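Long-range contact in putative sensory box/GGDEF family protein (Vibrio parahaemolyticus, PDB 3LID), which probably senses signals through this extracellular domain and makes cyclic di-GMP from GTP through the GGDEF domain of the whole protein: residues A[65-70]-A[92-96]. Sequence-based numbering, arbitrary orientation.
Sequences LENMWS and KVRIK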
ATOM      1  N   LEU A  65     -24.705   6.853  -5.773  1.00 16.85           N
ATOM      2  CA  LEU A  65     -23.259   6.653  -5.997  1.00 16.78           C
ATOM      3  C   LEU A  65     -22.567   6.412  -4.636  1.00 17.11           C
ATOM      4  O   LEU A  65     -21.790   5.469  -4.497  1.00 17.67           O
ATOM      5  CB  LEU A  65     -22.643   7.889  -6.645  1.00 15.08           C
ATOM      6  CG  LEU A  65     -21.142   7.800  -6.885  1.00 15.60           C
ATOM      7  CD1 LEU A  65     -20.832   6.603  -7.802  1.00 16.27           C
ATOM      8  CD2 LEU A  65     -20.690   9.117  -7.604  1.00 15.02           C
ATOM      9  N   GLU A  66     -22.870   7.244  -3.636  1.00 15.74           N
ATOM     10  CA  GLU A  66     -22.235   7.141  -2.329  1.00 15.69           C
ATOM     11  C   GLU A  66     -22.539   5.756  -1.698  1.00 17.16           C
ATOM     12  O   GLU A  66     -21.652   5.105  -1.143  1.00 15.57           O
ATOM     13  CB  GLU A  66     -22.786   8.167  -1.395  1.00 15.34           C
ATOM     14  CG  GLU A  66     -22.173   9.594  -1.687  1.00 16.21           C
ATOM     15  CD  GLU A  66     -22.809  10.725  -0.872  1.00 20.71           C
ATOM     16  OE1 GLU A  66     -23.949  10.557  -0.374  1.00 22.57           O
ATOM     17  OE2 GLU A  66     -22.105  11.743  -0.721  1.00 21.99           O
ATOM     18  N   ASN A  67     -23.785   5.317  -1.809  1.00 16.51           N
ATOM     19  CA  ASN A  67     -24.160   4.005  -1.244  1.00 18.05           C
ATOM     20  C   ASN A  67     -23.408   2.895  -1.940  1.00 18.46           C
ATOM     21  O   ASN A  67     -22.993   1.928  -1.282  1.00 18.08           O
ATOM     22  CB  ASN A  67     -25.694   3.807  -1.338  1.00 17.98           C
ATOM     23  CG  ASN A  67     -26.417   4.708  -0.351  1.00 21.44           C
ATOM     24  OD1 ASN A  67     -25.789   5.259   0.510  1.00 28.05           O
ATOM     25  ND2 ASN A  67     -27.718   4.907  -0.519  1.00 26.96           N
ATOM     26  N   MET A  68     -23.247   3.004  -3.272  1.00 17.27           N
ATOM     27  CA  MET A  68     -22.521   1.999  -4.004  0.50 16.50           C
ATOM     28  C   MET A  68     -21.051   1.975  -3.564  1.00 15.76           C
ATOM     29  O   MET A  68     -20.475   0.877  -3.252  1.00 15.47           O
ATOM     30  CB  MET A  68     -22.628   2.297  -5.507  0.50 16.48           C
ATOM     31  CG  MET A  68     -22.126   1.212  -6.440  0.50 20.61           C
ATOM     32  SD  MET A  68     -20.389   1.283  -6.849  0.50 22.03           S
ATOM     33  CE  MET A  68     -20.276   2.639  -8.120  0.50 16.04           C
ATOM     34  N   TRP A  69     -20.413   3.154  -3.539  1.00 15.04           N
ATOM     35  CA  TRP A  69     -19.001   3.184  -3.150  1.00 15.40           C
ATOM     36  C   TRP A  69     -18.816   2.707  -1.701  1.00 16.36           C
ATOM     37  O   TRP A  69     -17.806   2.091  -1.414  1.00 16.09           O
ATOM     38  CB  TRP A  69     -18.463   4.603  -3.326  1.00 15.62           C
ATOM     39  CG  TRP A  69     -18.178   4.898  -4.733  1.00 13.46           C
ATOM     40  CD1 TRP A  69     -18.445   4.119  -5.844  1.00 16.55           C
ATOM     41  CD2 TRP A  69     -17.597   6.114  -5.242  1.00 14.34           C
ATOM     42  NE1 TRP A  69     -18.009   4.765  -6.982  1.00 14.82           N
ATOM     43  CE2 TRP A  69     -17.450   5.957  -6.623  1.00 15.08           C
ATOM     44  CE3 TRP A  69     -17.119   7.264  -4.628  1.00 16.11           C
ATOM     45  CZ2 TRP A  69     -16.909   6.969  -7.448  1.00 16.59           C
ATOM     46  CZ3 TRP A  69     -16.537   8.263  -5.411  1.00 14.39           C
ATOM     47  CH2 TRP A  69     -16.457   8.102  -6.816  1.00 15.42           C
ATOM     48  N   SER A  70     -19.732   3.029  -0.789  1.00 15.80           N
ATOM     49  CA  SER A  70     -19.623   2.569   0.567  1.00 16.42           C
ATOM     50  C   SER A  70     -19.682   1.034   0.549  1.00 15.70           C
ATOM     51  O   SER A  70     -18.926   0.401   1.339  1.00 16.06           O
ATOM     52  CB  SER A  70     -20.777   3.130   1.397  1.00 18.98           C
ATOM     53  OG  SER A  70     -20.642   4.556   1.516  1.00 19.18           O
ATOM     54  N   LYS A  92     -15.653  16.173  -4.810  1.00 14.20           N
ATOM     55  CA  LYS A  92     -17.120  16.313  -5.010  1.00 15.05           C
ATOM     56  C   LYS A  92     -17.811  15.106  -4.335  1.00 16.15           C
ATOM     57  O   LYS A  92     -18.965  15.236  -3.805  1.00 16.43           O
ATOM     58  CB  LYS A  92     -17.476  16.289  -6.472  1.00 15.62           C
ATOM     59  CG  LYS A  92     -16.816  17.439  -7.303  1.00 19.52           C
ATOM     60  CD  LYS A  92     -17.312  18.772  -6.856  1.00 28.97           C
ATOM     61  CE  LYS A  92     -18.808  18.776  -6.963  1.00 33.07           C
ATOM     62  NZ  LYS A  92     -19.237  20.164  -7.069  1.00 39.36           N
ATOM     63  N   VAL A  93     -17.124  13.947  -4.337  1.00 15.78           N
ATOM     64  CA  VAL A  93     -17.723  12.731  -3.747  1.00 15.23           C
ATOM     65  C   VAL A  93     -16.610  12.125  -2.937  1.00 14.79           C
ATOM     66  O   VAL A  93     -15.488  11.990  -3.441  1.00 14.30           O
ATOM     67  CB  VAL A  93     -18.158  11.682  -4.765  1.00 15.86           C
ATOM     68  CG1 VAL A  93     -18.913  10.576  -4.018  1.00 16.60           C
ATOM     69  CG2 VAL A  93     -19.164  12.310  -5.807  1.00 19.00           C
ATOM     70  N   ARG A  94     -16.876  11.852  -1.661  1.00 13.15           N
ATOM     71  CA  ARG A  94     -15.785  11.320  -0.837  1.00 14.59           C
ATOM     72  C   ARG A  94     -16.342  10.269   0.136  1.00 15.47           C
ATOM     73  O   ARG A  94     -17.096  10.611   1.068  1.00 16.05           O
ATOM     74  CB  ARG A  94     -15.199  12.482  -0.019  1.00 13.70           C
ATOM     75  CG  ARG A  94     -14.085  12.051   0.930  1.00 14.92           C
ATOM     76  CD  ARG A  94     -13.318  13.272   1.456  1.00 18.06           C
ATOM     77  NE  ARG A  94     -12.214  12.822   2.290  1.00 15.88           N
ATOM     78  CZ  ARG A  94     -11.873  13.351   3.477  1.00 18.07           C
ATOM     79  NH1 ARG A  94     -12.529  14.394   4.029  1.00 20.94           N
ATOM     80  NH2 ARG A  94     -10.837  12.794   4.143  1.00 19.55           N
ATOM     81  N   ILE A  95     -15.986   9.012  -0.118  1.00 14.14           N
ATOM     82  CA  ILE A  95     -16.390   7.935   0.812  1.00 16.15           C
ATOM     83  C   ILE A  95     -15.132   7.617   1.564  1.00 15.28           C
ATOM     84  O   ILE A  95     -14.075   7.480   0.970  1.00 14.87           O
ATOM     85  CB  ILE A  95     -16.887   6.727  -0.022  1.00 17.36           C
ATOM     86  CG1 ILE A  95     -18.282   7.026  -0.682  1.00 23.03           C
ATOM     87  CG2 ILE A  95     -16.858   5.410   0.766  1.00 18.74           C
ATOM     88  CD1 ILE A  95     -19.238   7.719   0.063  1.00 26.78           C
ATOM     89  N   LYS A  96     -15.291   7.449   2.871  1.00 14.63           N
ATOM     90  CA  LYS A  96     -14.154   7.070   3.760  1.00 15.21           C
ATOM     91  C   LYS A  96     -14.520   5.726   4.367  1.00 16.40           C
ATOM     92  O   LYS A  96     -15.705   5.466   4.645  1.00 16.78           O
ATOM     93  CB  LYS A  96     -13.918   8.093   4.894  1.00 16.36           C
ATOM     94  CG  LYS A  96     -13.579   9.467   4.280  1.00 19.69           C
ATOM     95  CD  LYS A  96     -13.482  10.443   5.375  1.00 24.50           C
ATOM     96  CE  LYS A  96     -12.120  10.144   6.148  1.00 27.91           C
ATOM     97  NZ  LYS A  96     -11.763  11.266   7.130  1.00 34.34           N
TER
HETATM   98  O   HOH W   1     -19.446  12.635  -0.653  1.00 24.21           O
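Ile95 fills the hollow between Glu66, Trp69 and Ser70, one turn of helix 59-76. Its CG1 lies near the plane of the Trp69 ring, at the edge, and presses on Trp69 CB at 3.6 Å. Ile95 CD1 reaches Glu66 O and Ser70 OG, both at 3.8 Å. Ile95 CG2 lies against the CA of Ser70. Val93 is the second bump. Its two methyls part around the helix surface: Val93 CG1 meets Trp69 CZ3 at 3.6 Å, and Val93 CG2 touches Leu65 CD2 at 4.0 Å. With CG1 anti to the backbone N (chi1 -173°), this branch is the one at the indole. Leu65 CD1 sits over one face of that ring, offset toward its border. This is the helix-on-sheet layer of a PDC sensor domain, in the Cache clan. Residues 65-70 and 93-96 run at 31° to each other, with their axes 8.6 Å apart at closest approach, and Phe84 and Ile82 of the adjacent strand also touch Trp69. A classic beta bulge at Lys92 and Val93 faces Phe84. Glu66 O accepts hydrogen bonds from Ser70 N and Ser70 OG, which come from opposite faces of its carbonyl plane. One water bridges the two segments: it donates to Glu66 OE2 (2.8 Å) and accepts from Arg94 N (2.9 Å).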